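Local coordinates for protein transcriptional activator, putative, Baf family (Campylobacter jejuni, PDB 2NRH) that probably phosphorylates pantothenate with ATP, the first step of coenzyme A biosynthesis, as a dimeric type III pantothenate kinase dependent on a monovalent cation, at residues B[41-46]-B[74-79]; B[64-69]-B[104-109]; B[82-87]-B[99-104]; B[169-174]-B[186-191]. The protein carries 2 engineered substitutions. One frame throughout, in Å; residues are numbered along the deposited sequence.

Interaction 1. Residues B[41-46]-B[74-79]; sequences INVNEH and GIDRIA
Ile41 and Ile75 form the tight part of this contact, where the end of strand 38-42 meets the first turn of helix 75-81. Ile75 lies over the strand end by way of both its branches. Ile75 CG1 packs 3.9 Å from Ile41 CG2, and the methyl Ile75 CG2 rests 3.5 Å from the backbone oxygen Asn42 O. Ile41 answers with its longer arm. That arm, with CG1 lodged between backbone N and carbonyl carbon (chi1 67°) and CD1 fully extended beyond, runs along the helix until CD1 touches Ala79 CB at 3.8 Å, one helical turn after Ile75. Ile195 of helix 194-204 packs on both Ile41 and Ala79. The family is one of the ASKHA kinases, and here a strand of the sheet that carries the predicted ATP loop is set against a helix whose N-cap is Gly74 and whose first turn holds Asp76, the predicted proton acceptor. The looser side begins at Val43. Its CG1 approaches Asp76 OD1 at 3.5 Å, the two side chains crossing at about a right angle, and this is a van der Waals touch with no hydrogen bond. Beyond it the chain turns away from the helix through consecutive Asx turns: Asn42 OD1 accepts from Asn44 N at 2.8 Å, the donor standing above the amide plane, whereas Asn44 OD1 receives His46 N within its carbonyl plane, and Glu45 and His46 are exposed.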
loop_
_atom_site.group_PDB
_atom_site.type_symbol
_atom_site.label_atom_id
_atom_site.label_comp_id
_atom_site.label_asym_id
_atom_site.label_seq_id
_atom_site.Cartn_x
_atom_site.Cartn_y
_atom_site.Cartn_z
ATOM N N ILE B 41 17.752 -11.044 -18.767
ATOM C CA ILE B 41 16.643 -10.075 -18.944
ATOM C C ILE B 41 16.923 -8.810 -18.071
ATOM O O ILE B 41 17.623 -8.849 -17.048
ATOM C CB ILE B 41 15.311 -10.683 -18.582
ATOM C CG1 ILE B 41 15.237 -10.990 -17.077
ATOM C CG2 ILE B 41 15.032 -11.943 -19.439
ATOM C CD1 ILE B 41 13.928 -11.579 -16.657
ATOM N N ASN B 42 16.368 -7.681 -18.474
ATOM C CA ASN B 42 16.684 -6.408 -17.823
ATOM C C ASN B 42 15.476 -5.469 -17.855
ATOM O O ASN B 42 14.857 -5.322 -18.892
ATOM C CB ASN B 42 17.915 -5.771 -18.510
ATOM C CG ASN B 42 18.114 -4.339 -18.098
ATOM O OD1 ASN B 42 18.236 -4.040 -16.905
ATOM N ND2 ASN B 42 18.153 -3.435 -19.078
ATOM N N VAL B 43 15.141 -4.878 -16.702
ATOM C CA VAL B 43 14.111 -3.827 -16.614
ATOM C C VAL B 43 14.755 -2.478 -16.315
ATOM O O VAL B 43 14.110 -1.474 -16.274
ATOM C CB VAL B 43 12.979 -4.117 -15.524
ATOM C CG1 VAL B 43 12.223 -5.384 -15.861
ATOM C CG2 VAL B 43 13.546 -4.121 -14.081
ATOM N N ASN B 44 16.046 -2.469 -16.108
ATOM C CA ASN B 44 16.719 -1.246 -15.813
ATOM C C ASN B 44 17.005 -0.415 -17.110
ATOM O O ASN B 44 17.851 -0.767 -17.950
ATOM C CB ASN B 44 18.006 -1.571 -15.036
ATOM C CG ASN B 44 18.645 -0.358 -14.450
ATOM O OD1 ASN B 44 18.645 0.724 -15.063
ATOM N ND2 ASN B 44 19.217 -0.509 -13.250
ATOM N N GLU B 45 16.321 0.699 -17.248
ATOM C CA GLU B 45 16.434 1.455 -18.486
ATOM C C GLU B 45 17.818 2.084 -18.590
ATOM O O GLU B 45 18.297 2.446 -19.693
ATOM C CB GLU B 45 15.416 2.562 -18.440
ATOM C CG GLU B 45 13.970 2.052 -18.300
ATOM C CD GLU B 45 13.444 1.583 -19.621
ATOM O OE1 GLU B 45 13.620 2.338 -20.616
ATOM O OE2 GLU B 45 12.888 0.460 -19.666
ATOM N N HIS B 46 18.432 2.235 -17.423
ATOM C CA HIS B 46 19.676 2.904 -17.303
ATOM C C HIS B 46 20.826 2.025 -17.780
ATOM O O HIS B 46 21.912 2.539 -18.035
ATOM C CB HIS B 46 19.858 3.390 -15.855
ATOM C CG HIS B 46 18.854 4.419 -15.454
ATOM N ND1 HIS B 46 18.856 5.701 -15.958
ATOM C CD2 HIS B 46 17.773 4.339 -14.649
ATOM C CE1 HIS B 46 17.843 6.377 -15.450
ATOM N NE2 HIS B 46 17.149 5.564 -14.672
ATOM N N GLY B 74 6.387 -5.736 -17.792
ATOM C CA GLY B 74 7.819 -5.886 -17.526
ATOM C C GLY B 74 8.277 -7.296 -17.852
ATOM O O GLY B 74 7.572 -8.287 -17.593
ATOM N N ILE B 75 9.456 -7.394 -18.449
ATOM C CA ILE B 75 10.037 -8.716 -18.798
ATOM C C ILE B 75 10.220 -9.585 -17.564
ATOM O O ILE B 75 10.188 -10.832 -17.615
ATOM C CB ILE B 75 11.363 -8.567 -19.668
ATOM C CG1 ILE B 75 11.771 -9.930 -20.256
ATOM C CG2 ILE B 75 12.527 -7.982 -18.867
ATOM C CD1 ILE B 75 10.586 -10.793 -20.709
ATOM N N ASP B 76 10.441 -8.936 -16.437
ATOM C CA ASP B 76 10.527 -9.706 -15.180
ATOM C C ASP B 76 9.236 -10.443 -14.794
ATOM O O ASP B 76 9.262 -11.583 -14.350
ATOM C CB ASP B 76 11.025 -8.826 -14.038
ATOM C CG ASP B 76 10.146 -7.619 -13.795
ATOM O OD1 ASP B 76 9.389 -7.107 -14.697
ATOM O OD2 ASP B 76 10.230 -7.147 -12.649
ATOM N N ARG B 77 8.100 -9.771 -14.940
ATOM C CA ARG B 77 6.779 -10.390 -14.728
ATOM C C ARG B 77 6.484 -11.450 -15.802
ATOM O O ARG B 77 5.980 -12.518 -15.485
ATOM C CB ARG B 77 5.713 -9.302 -14.710
ATOM C CG ARG B 77 5.954 -8.361 -13.540
ATOM C CD ARG B 77 5.078 -7.105 -13.560
ATOM N NE ARG B 77 3.655 -7.345 -13.448
ATOM C CZ ARG B 77 2.720 -6.423 -13.659
ATOM N NH1 ARG B 77 3.042 -5.165 -13.908
ATOM N NH2 ARG B 77 1.447 -6.736 -13.534
ATOM N N ILE B 78 6.799 -11.159 -17.062
ATOM C CA ILE B 78 6.641 -12.140 -18.107
ATOM C C ILE B 78 7.394 -13.449 -17.754
ATOM O O ILE B 78 6.797 -14.521 -17.744
ATOM C CB ILE B 78 7.057 -11.580 -19.512
ATOM C CG1 ILE B 78 6.013 -10.592 -20.002
ATOM C CG2 ILE B 78 7.218 -12.733 -20.533
ATOM C CD1 ILE B 78 6.402 -9.725 -21.176
ATOM N N ALA B 79 8.692 -13.331 -17.449
ATOM C CA ALA B 79 9.522 -14.465 -17.142
ATOM C C ALA B 79 9.027 -15.266 -15.936
ATOM O O ALA B 79 9.230 -16.487 -15.879
ATOM C CB ALA B 79 10.986 -14.002 -16.918
#

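Interaction 2. Residues B[64-69]-B[104-109]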
loop_
_atom_site.group_PDB
_atom_site.type_symbol
_atom_site.label_atom_id
_atom_site.label_comp_id
_atom_site.label_asym_id
_atom_site.label_seq_id
_atom_site.Cartn_x
_atom_site.Cartn_y
_atom_site.Cartn_z
ATOM N N PHE B 64 10.786 -14.334 -25.664
ATOM C CA PHE B 64 9.601 -14.571 -24.842
ATOM C C PHE B 64 8.335 -14.335 -25.638
ATOM O O PHE B 64 8.015 -13.195 -25.938
ATOM C CB PHE B 64 9.620 -13.671 -23.585
ATOM C CG PHE B 64 10.370 -14.278 -22.408
ATOM C CD1 PHE B 64 9.732 -15.153 -21.534
ATOM C CD2 PHE B 64 11.697 -13.990 -22.208
ATOM C CE1 PHE B 64 10.414 -15.717 -20.499
ATOM C CE2 PHE B 64 12.405 -14.568 -21.178
ATOM C CZ PHE B 64 11.766 -15.421 -20.313
ATOM N N LEU B 65 7.594 -15.391 -25.970
ATOM C CA LEU B 65 6.249 -15.196 -26.540
ATOM C C LEU B 65 5.131 -15.476 -25.501
ATOM O O LEU B 65 4.940 -16.594 -24.982
ATOM C CB LEU B 65 6.073 -15.944 -27.890
ATOM C CG LEU B 65 7.260 -15.875 -28.907
ATOM C CD1 LEU B 65 6.892 -16.453 -30.211
ATOM C CD2 LEU B 65 7.903 -14.451 -29.122
ATOM N N PHE B 66 4.373 -14.440 -25.199
ATOM C CA PHE B 66 3.544 -14.452 -24.040
ATOM C C PHE B 66 2.291 -13.697 -24.379
ATOM O O PHE B 66 2.358 -12.574 -24.784
ATOM C CB PHE B 66 4.342 -13.791 -22.893
ATOM C CG PHE B 66 3.607 -13.704 -21.605
ATOM C CD1 PHE B 66 3.390 -14.832 -20.841
ATOM C CD2 PHE B 66 3.167 -12.472 -21.139
ATOM C CE1 PHE B 66 2.720 -14.753 -19.652
ATOM C CE2 PHE B 66 2.538 -12.383 -19.954
ATOM C CZ PHE B 66 2.279 -13.531 -19.207
ATOM N N ASP B 67 1.137 -14.324 -24.227
ATOM C CA ASP B 67 -0.125 -13.737 -24.703
ATOM C C ASP B 67 -0.743 -12.778 -23.669
ATOM O O ASP B 67 -1.363 -13.201 -22.735
ATOM C CB ASP B 67 -1.104 -14.858 -25.119
ATOM C CG ASP B 67 -2.317 -14.354 -25.950
ATOM O OD1 ASP B 67 -2.623 -13.130 -26.020
ATOM O OD2 ASP B 67 -2.980 -15.238 -26.574
ATOM N N THR B 68 -0.528 -11.483 -23.877
ATOM C CA THR B 68 -0.975 -10.352 -22.990
ATOM C C THR B 68 -1.400 -9.119 -23.845
ATOM O O THR B 68 -0.926 -8.960 -24.960
ATOM C CB THR B 68 0.187 -9.917 -21.941
ATOM O OG1 THR B 68 -0.336 -8.971 -21.004
ATOM C CG2 THR B 68 1.332 -9.241 -22.620
ATOM N N ILE B 69 -2.263 -8.251 -23.329
ATOM C CA ILE B 69 -2.537 -6.934 -23.960
ATOM C C ILE B 69 -2.175 -5.782 -23.020
ATOM O O ILE B 69 -2.590 -4.613 -23.227
ATOM C CB ILE B 69 -4.030 -6.731 -24.352
ATOM C CG1 ILE B 69 -4.950 -6.975 -23.161
ATOM C CG2 ILE B 69 -4.385 -7.545 -25.602
ATOM C CD1 ILE B 69 -6.377 -6.579 -23.427
ATOM N N SER B 104 -2.503 -20.357 -20.195
ATOM C CA SER B 104 -1.385 -19.728 -20.806
ATOM C C SER B 104 -1.758 -18.353 -21.377
ATOM O O SER B 104 -1.081 -17.884 -22.309
ATOM C CB SER B 104 -0.803 -20.624 -21.958
ATOM O OG SER B 104 -0.187 -21.829 -21.504
ATOM N N ILE B 105 -2.822 -17.724 -20.881
ATOM C CA ILE B 105 -3.143 -16.322 -21.257
ATOM C C ILE B 105 -3.078 -15.391 -20.059
ATOM O O ILE B 105 -3.529 -15.731 -18.971
ATOM C CB ILE B 105 -4.513 -16.208 -21.970
ATOM C CG1 ILE B 105 -4.463 -17.001 -23.294
ATOM C CG2 ILE B 105 -4.842 -14.735 -22.358
ATOM C CD1 ILE B 105 -5.794 -17.368 -23.846
ATOM N N HIS B 106 -2.488 -14.220 -20.256
ATOM C CA HIS B 106 -2.295 -13.218 -19.203
ATOM C C HIS B 106 -3.545 -12.380 -19.207
ATOM O O HIS B 106 -3.843 -11.683 -20.182
ATOM C CB HIS B 106 -1.025 -12.375 -19.477
ATOM C CG HIS B 106 -0.773 -11.292 -18.456
ATOM N ND1 HIS B 106 -0.746 -9.950 -18.780
ATOM C CD2 HIS B 106 -0.583 -11.352 -17.118
ATOM C CE1 HIS B 106 -0.553 -9.232 -17.685
ATOM N NE2 HIS B 106 -0.454 -10.058 -16.665
ATOM N N LEU B 107 -4.319 -12.527 -18.138
ATOM C CA LEU B 107 -5.594 -11.885 -17.985
ATOM C C LEU B 107 -5.457 -10.443 -17.446
ATOM O O LEU B 107 -6.426 -9.676 -17.396
ATOM C CB LEU B 107 -6.457 -12.726 -17.031
ATOM C CG LEU B 107 -6.855 -14.172 -17.430
ATOM C CD1 LEU B 107 -7.747 -14.789 -16.359
ATOM C CD2 LEU B 107 -7.539 -14.319 -18.784
ATOM N N GLY B 108 -4.271 -10.039 -17.015
ATOM C CA GLY B 108 -4.219 -8.752 -16.337
ATOM C C GLY B 108 -3.412 -8.938 -15.085
ATOM O O GLY B 108 -2.990 -10.045 -14.786
ATOM N N GLY B 109 -3.143 -7.853 -14.393
ATOM C CA GLY B 109 -2.311 -7.924 -13.189
ATOM C C GLY B 109 -2.305 -6.577 -12.489
ATOM O O GLY B 109 -2.798 -5.559 -13.045
HETATM O O HOH W 1 -3.128 -8.952 -20.632
#
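Where the loop 64-69 runs past the start of strand 105-113, His106 N gives a nearly straight hydrogen bond to Asp67 O (2.9 Å, 166° at the hydrogen). The side chains of His106 and Thr68 then lie next to each other. Thr68 OG1 stands anti to its own backbone nitrogen (chi1 -172°), which sets it at the edge of the imidazole, near the ring plane, 2.5 Å from His106 ND1. That contact is very short, its exact length uncertain, and either partner could be the donor. A water ties the same corner together: it accepts from Ile69 N, donates to His106 O, and is bonded to Thr68 OG1. Thr68 OG1 also takes the N-H of Tyr70, a predicted substrate-binding residue. Phe66 comes in obliquely, its CZ 3.5 Å from His106 CB and the two ring planes inclined at 38°. Over the centre of one imidazole face sits Gly108 N. His106 NE2 is held by Asp99 OD1, which also salt-bridges Arg77, another predicted substrate-binding residue, so the contact backs the pantothenate side of the site. Toward the surface, Asp67 OD2 lies 4.0 Å from Ile105 CG1. Phe66 packs on Ile78 and Cys81 of helix 75-81 and on Ile101 of strand 95-102, while strand 105-113, an outermost strand of its sheet within the chain, meets the second subunit through Leu107 and Gly109.

Interaction 3. Residues B[82-87]-B[99-104]; sequences YTIEDG and DIISNS
Two torsions bring the side chains of this contact to their partners. In Asp86, CG is turned to the backbone-N side, away from the carbonyl carbon (chi1 -62°), which carries OD1 back over the opposing turn. In Ile101 the methyl CG2 is anti to the backbone N, a placement that lays it against Ile84 O and Glu85 O, with Ile101 CG2 3.4 Å from Glu85 O. Asp86 OD1 accepts Asn103 N at 2.8 Å, the donor arriving from well above the carboxylate plane and the bond bent to 141° at the hydrogen. Beside it Glu85 O receives Ser104 N at 2.7 Å, in the carbonyl plane and on a lone pair, a far straighter bond. Two polar groups of segment 82-87 thus hold the successive N-H groups of residues 103 and 104, which both have positive phi. They form the tight turn of the beta-hairpin made by the adjacent antiparallel strands 95-102 and 105-113. Further along, Gly87 and Ile101 form an antiparallel hydrogen-bonded pair: Gly87 N donates to Ile101 O at 2.9 Å and Ile101 N to Gly87 O at 2.8 Å. With phi at 147°, Gly87 adopts a conformation that calls for glycine, and Ile84 CG2 meets Ile101 CB at 4.3 Å. Asp86 CA adds a C-H contact to Ile101 O. The pair marks the start of strand 87-92 against strand 95-102, whose other side is flanked by strand 105-113. Ile101 also packs on Cys81 of helix 75-81, and Ile84 on Leu194 of helix 194-204.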
loop_
_atom_site.group_PDB
_atom_site.type_symbol
_atom_site.label_atom_id
_atom_site.label_comp_id
_atom_site.label_asym_id
_atom_site.label_seq_id
_atom_site.Cartn_x
_atom_site.Cartn_y
_atom_site.Cartn_z
ATOM N N TYR B 82 5.956 -17.278 -16.995
ATOM C CA TYR B 82 6.168 -18.017 -18.205
ATOM C C TYR B 82 6.022 -19.548 -18.043
ATOM O O TYR B 82 5.588 -20.206 -18.994
ATOM C CB TYR B 82 7.556 -17.717 -18.753
ATOM C CG TYR B 82 7.684 -17.971 -20.235
ATOM C CD1 TYR B 82 6.777 -17.405 -21.132
ATOM C CD2 TYR B 82 8.701 -18.768 -20.746
ATOM C CE1 TYR B 82 6.876 -17.609 -22.472
ATOM C CE2 TYR B 82 8.808 -18.967 -22.123
ATOM C CZ TYR B 82 7.890 -18.371 -22.960
ATOM O OH TYR B 82 7.983 -18.512 -24.315
ATOM N N THR B 83 6.440 -20.130 -16.904
ATOM C CA THR B 83 6.352 -21.608 -16.763
ATOM C C THR B 83 4.975 -22.028 -16.193
ATOM O O THR B 83 4.743 -23.189 -15.870
ATOM C CB THR B 83 7.445 -22.175 -15.892
ATOM O OG1 THR B 83 7.390 -21.536 -14.616
ATOM C CG2 THR B 83 8.766 -21.941 -16.499
ATOM N N ILE B 84 4.073 -21.059 -16.091
ATOM C CA ILE B 84 2.748 -21.261 -15.484
ATOM C C ILE B 84 1.638 -21.227 -16.537
ATOM O O ILE B 84 1.582 -20.331 -17.364
ATOM C CB ILE B 84 2.555 -20.268 -14.252
ATOM C CG1 ILE B 84 3.433 -20.790 -13.094
ATOM C CG2 ILE B 84 1.101 -20.165 -13.774
ATOM C CD1 ILE B 84 4.274 -19.794 -12.473
ATOM N N GLU B 85 0.792 -22.253 -16.503
ATOM C CA GLU B 85 -0.323 -22.443 -17.438
ATOM C C GLU B 85 -1.572 -21.819 -16.896
ATOM O O GLU B 85 -2.351 -21.264 -17.635
ATOM C CB GLU B 85 -0.568 -23.950 -17.684
ATOM C CG GLU B 85 0.428 -24.641 -18.739
ATOM C CD GLU B 85 0.618 -26.202 -18.543
ATOM O OE1 GLU B 85 -0.222 -26.916 -17.887
ATOM O OE2 GLU B 85 1.653 -26.708 -19.037
ATOM N N ASP B 86 -1.782 -21.966 -15.599
ATOM C CA ASP B 86 -2.957 -21.454 -14.902
ATOM C C ASP B 86 -2.468 -21.140 -13.527
ATOM O O ASP B 86 -1.716 -21.952 -12.962
ATOM C CB ASP B 86 -4.042 -22.520 -14.747
ATOM C CG ASP B 86 -4.553 -22.999 -16.067
ATOM O OD1 ASP B 86 -5.408 -22.280 -16.637
ATOM O OD2 ASP B 86 -4.059 -24.067 -16.537
ATOM N N GLY B 87 -2.884 -19.984 -13.006
ATOM C CA GLY B 87 -2.501 -19.572 -11.677
ATOM C C GLY B 87 -2.317 -18.072 -11.454
ATOM O O GLY B 87 -2.413 -17.247 -12.382
ATOM N N ASP B 99 -0.046 -11.185 -10.981
ATOM C CA ASP B 99 -0.481 -11.447 -12.374
ATOM C C ASP B 99 -1.344 -12.710 -12.488
ATOM O O ASP B 99 -1.113 -13.734 -11.826
ATOM C CB ASP B 99 0.731 -11.538 -13.294
ATOM C CG ASP B 99 1.392 -10.165 -13.545
ATOM O OD1 ASP B 99 0.754 -9.339 -14.256
ATOM O OD2 ASP B 99 2.538 -9.938 -13.031
ATOM N N ILE B 100 -2.327 -12.649 -13.365
ATOM C CA ILE B 100 -3.285 -13.743 -13.473
ATOM C C ILE B 100 -3.191 -14.488 -14.789
ATOM O O ILE B 100 -3.378 -13.899 -15.850
ATOM C CB ILE B 100 -4.738 -13.266 -13.173
ATOM C CG1 ILE B 100 -4.827 -12.672 -11.731
ATOM C CG2 ILE B 100 -5.721 -14.454 -13.301
ATOM C CD1 ILE B 100 -4.224 -11.298 -11.541
ATOM N N ILE B 101 -2.869 -15.786 -14.700
ATOM C CA ILE B 101 -2.753 -16.658 -15.862
ATOM C C ILE B 101 -3.898 -17.701 -15.914
ATOM O O ILE B 101 -4.304 -18.330 -14.904
ATOM C CB ILE B 101 -1.368 -17.361 -15.917
ATOM C CG1 ILE B 101 -0.213 -16.365 -15.580
ATOM C CG2 ILE B 101 -1.135 -18.076 -17.277
ATOM C CD1 ILE B 101 0.034 -15.224 -16.599
ATOM N N SER B 102 -4.445 -17.845 -17.114
ATOM C CA SER B 102 -5.496 -18.804 -17.345
ATOM C C SER B 102 -5.258 -19.333 -18.708
ATOM O O SER B 102 -5.359 -18.611 -19.679
ATOM C CB SER B 102 -6.870 -18.185 -17.275
ATOM O OG SER B 102 -7.838 -19.181 -17.580
ATOM N N ASN B 103 -4.849 -20.594 -18.765
ATOM C CA ASN B 103 -4.738 -21.226 -20.028
ATOM C C ASN B 103 -3.615 -20.645 -20.877
ATOM O O ASN B 103 -3.741 -20.511 -22.113
ATOM C CB ASN B 103 -6.081 -21.163 -20.755
ATOM C CG ASN B 103 -6.447 -22.474 -21.356
ATOM O OD1 ASN B 103 -6.279 -22.680 -22.556
ATOM N ND2 ASN B 103 -6.857 -23.407 -20.516
ATOM N N SER B 104 -2.503 -20.357 -20.195
ATOM C CA SER B 104 -1.385 -19.728 -20.806
ATOM C C SER B 104 -1.758 -18.353 -21.377
ATOM O O SER B 104 -1.081 -17.884 -22.309
ATOM C CB SER B 104 -0.803 -20.624 -21.958
ATOM O OG SER B 104 -0.187 -21.829 -21.504
#

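Interaction 4. Residues B[169-174]-B[186-191]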
loop_
_atom_site.group_PDB
_atom_site.type_symbol
_atom_site.label_atom_id
_atom_site.label_comp_id
_atom_site.label_asym_id
_atom_site.label_seq_id
_atom_site.Cartn_x
_atom_site.Cartn_y
_atom_site.Cartn_z
ATOM N N LYS B 169 -7.953 -21.229 -8.387
ATOM C CA LYS B 169 -6.661 -20.984 -9.049
ATOM C C LYS B 169 -5.509 -21.200 -8.072
ATOM O O LYS B 169 -5.569 -20.719 -6.958
ATOM C CB LYS B 169 -6.601 -19.538 -9.545
ATOM C CG LYS B 169 -6.903 -19.314 -10.991
ATOM C CD LYS B 169 -7.544 -17.954 -11.168
ATOM C CE LYS B 169 -7.569 -17.614 -12.642
ATOM N NZ LYS B 169 -6.301 -18.201 -13.260
ATOM N N LYS B 170 -4.453 -21.872 -8.506
ATOM C CA LYS B 170 -3.259 -22.089 -7.682
ATOM C C LYS B 170 -2.470 -20.791 -7.621
ATOM O O LYS B 170 -2.550 -19.988 -8.567
ATOM C CB LYS B 170 -2.346 -23.195 -8.272
ATOM C CG LYS B 170 -3.056 -24.450 -8.928
ATOM C CD LYS B 170 -3.106 -25.698 -7.992
ATOM C CE LYS B 170 -3.706 -26.972 -8.684
ATOM N NZ LYS B 170 -2.694 -27.979 -9.183
ATOM N N LEU B 171 -1.733 -20.593 -6.517
ATOM C CA LEU B 171 -0.839 -19.455 -6.318
ATOM C C LEU B 171 0.591 -19.874 -6.399
ATOM O O LEU B 171 0.971 -20.897 -5.834
ATOM C CB LEU B 171 -1.010 -18.853 -4.953
ATOM C CG LEU B 171 -2.114 -17.845 -4.773
ATOM C CD1 LEU B 171 -2.490 -17.802 -3.306
ATOM C CD2 LEU B 171 -1.594 -16.543 -5.237
ATOM N N TYR B 172 1.387 -19.072 -7.108
ATOM C CA TYR B 172 2.805 -19.230 -7.096
ATOM C C TYR B 172 3.362 -17.916 -6.531
ATOM O O TYR B 172 2.774 -16.834 -6.775
ATOM C CB TYR B 172 3.283 -19.538 -8.502
ATOM C CG TYR B 172 2.608 -20.781 -9.093
ATOM C CD1 TYR B 172 3.242 -22.016 -9.035
ATOM C CD2 TYR B 172 1.334 -20.718 -9.666
ATOM C CE1 TYR B 172 2.681 -23.106 -9.544
ATOM C CE2 TYR B 172 0.738 -21.825 -10.178
ATOM C CZ TYR B 172 1.417 -23.027 -10.105
ATOM O OH TYR B 172 0.882 -24.178 -10.617
ATOM N N PHE B 173 4.440 -18.030 -5.744
ATOM C CA PHE B 173 5.009 -16.913 -5.032
ATOM C C PHE B 173 6.493 -16.943 -5.267
ATOM O O PHE B 173 7.064 -18.026 -5.411
ATOM C CB PHE B 173 4.772 -17.008 -3.509
ATOM C CG PHE B 173 3.501 -16.385 -3.048
ATOM C CD1 PHE B 173 3.444 -15.031 -2.739
ATOM C CD2 PHE B 173 2.358 -17.152 -2.906
ATOM C CE1 PHE B 173 2.229 -14.432 -2.312
ATOM C CE2 PHE B 173 1.177 -16.578 -2.484
ATOM C CZ PHE B 173 1.113 -15.196 -2.179
ATOM N N THR B 174 7.098 -15.751 -5.318
ATOM C CA THR B 174 8.558 -15.621 -5.522
ATOM C C THR B 174 9.001 -14.305 -4.937
ATOM O O THR B 174 8.168 -13.520 -4.462
ATOM C CB THR B 174 9.019 -15.800 -7.053
ATOM O OG1 THR B 174 10.443 -15.948 -7.136
ATOM C CG2 THR B 174 8.554 -14.667 -7.968
ATOM N N ASP B 186 -3.176 -21.864 1.739
ATOM C CA ASP B 186 -2.943 -23.254 1.339
ATOM C C ASP B 186 -3.143 -23.384 -0.156
ATOM O O ASP B 186 -3.810 -22.546 -0.771
ATOM C CB ASP B 186 -3.766 -24.249 2.141
ATOM C CG ASP B 186 -5.221 -24.115 1.897
ATOM O OD1 ASP B 186 -5.700 -24.856 0.994
ATOM O OD2 ASP B 186 -5.885 -23.304 2.596
ATOM N N HIS B 187 -2.531 -24.410 -0.746
ATOM C CA HIS B 187 -2.549 -24.593 -2.196
ATOM C C HIS B 187 -1.699 -23.516 -2.904
ATOM O O HIS B 187 -1.996 -23.115 -4.032
ATOM C CB HIS B 187 -3.995 -24.606 -2.735
ATOM C CG HIS B 187 -4.827 -25.768 -2.254
ATOM N ND1 HIS B 187 -6.210 -25.710 -2.175
ATOM C CD2 HIS B 187 -4.477 -27.017 -1.843
ATOM C CE1 HIS B 187 -6.670 -26.870 -1.734
ATOM N NE2 HIS B 187 -5.642 -27.679 -1.525
ATOM N N ALA B 188 -0.646 -23.062 -2.230
ATOM C CA ALA B 188 0.273 -22.097 -2.766
ATOM C C ALA B 188 1.686 -22.631 -2.664
ATOM O O ALA B 188 2.052 -23.267 -1.671
ATOM C CB ALA B 188 0.161 -20.824 -2.013
ATOM N N ILE B 189 2.480 -22.384 -3.701
ATOM C CA ILE B 189 3.882 -22.735 -3.725
ATOM C C ILE B 189 4.722 -21.479 -3.595
ATOM O O ILE B 189 4.284 -20.400 -3.962
ATOM C CB ILE B 189 4.228 -23.461 -5.035
ATOM C CG1 ILE B 189 4.449 -24.953 -4.767
ATOM C CG2 ILE B 189 5.527 -22.914 -5.655
ATOM C CD1 ILE B 189 3.186 -25.802 -4.856
ATOM N N TYR B 190 5.917 -21.626 -3.045
ATOM C CA TYR B 190 6.902 -20.593 -3.073
ATOM C C TYR B 190 8.078 -21.181 -3.832
ATOM O O TYR B 190 8.533 -22.297 -3.545
ATOM C CB TYR B 190 7.328 -20.083 -1.681
ATOM C CG TYR B 190 8.560 -19.199 -1.772
ATOM C CD1 TYR B 190 8.449 -17.861 -2.227
ATOM C CD2 TYR B 190 9.844 -19.697 -1.470
ATOM C CE1 TYR B 190 9.550 -17.042 -2.398
ATOM C CE2 TYR B 190 10.981 -18.852 -1.592
ATOM C CZ TYR B 190 10.800 -17.510 -2.065
ATOM O OH TYR B 190 11.873 -16.645 -2.203
ATOM N N ASP B 191 8.560 -20.419 -4.816
ATOM C CA ASP B 191 9.672 -20.815 -5.618
ATOM C C ASP B 191 10.491 -19.542 -5.802
ATOM O O ASP B 191 10.101 -18.622 -6.510
ATOM C CB ASP B 191 9.135 -21.367 -6.913
ATOM C CG ASP B 191 10.210 -21.880 -7.836
ATOM O OD1 ASP B 191 11.437 -21.767 -7.554
ATOM O OD2 ASP B 191 9.808 -22.397 -8.898
#
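Leu171 and Ala188 open a parallel pairing of strands 171-174 and 188-190, the two strands of a beta-alpha-beta unit whose crossover contains helix 178-182. Leu171 O accepts Ile189 N at 3.0 Å, and Phe173 O accepts Asp191 N almost head-on, whereas the intervening bond from Phe173 N to Ile189 O is weak, bent to 122°. From CB outward, Tyr190 crosses the neighbouring strand atom by atom. Its CB lies on the same face of the sheet as Phe173 and Ala188, and CG, anti to the backbone N (chi1 169°), turns the ring back. CG passes 4.1 Å from Phe173 O; CD1 comes closer to that oxygen, at 3.5 Å, while Phe173 CB sits in plane at the ring edge. CE1 then reaches Thr174 CA at 3.6 Å, and the terminal OH bonds to Gly175 O just beyond the strand. Phe173 points into the interior, against Leu181 and Ala182 of helix 178-182 and Ile162 of helix 146-165. On the other face Tyr172 CD1 meets Ile189 CG2 at 4.2 Å. At the far end Thr174 touches Asp91, the predicted potassium-binding residue, and its OG1 donates to Asp191 O at 2.8 Å, in the carbonyl plane and on a lone pair.

From the N terminus, interaction 1 closes the first long loop, joining the end of strand 38-42, of the N-terminal sheet, to helix 75-81. Interaction 2 opens inside that loop, at 64-69, and closes beyond it on strand 105-113, so the two cross; Phe64 and Phe66 of interaction 2 pack on the helix 75-81 of interaction 1. Interaction 3 is nested within interaction 2, and the two have Ser104 in common. Asp99 of interaction 3 reaches interaction 1 through its salt bridge to Arg77, besides meeting His106. Interaction 4 follows in series, closing the beta-alpha-beta unit at the other end of the sheet that interactions 2 and 3 reach, with Lys169 packing against Ile100.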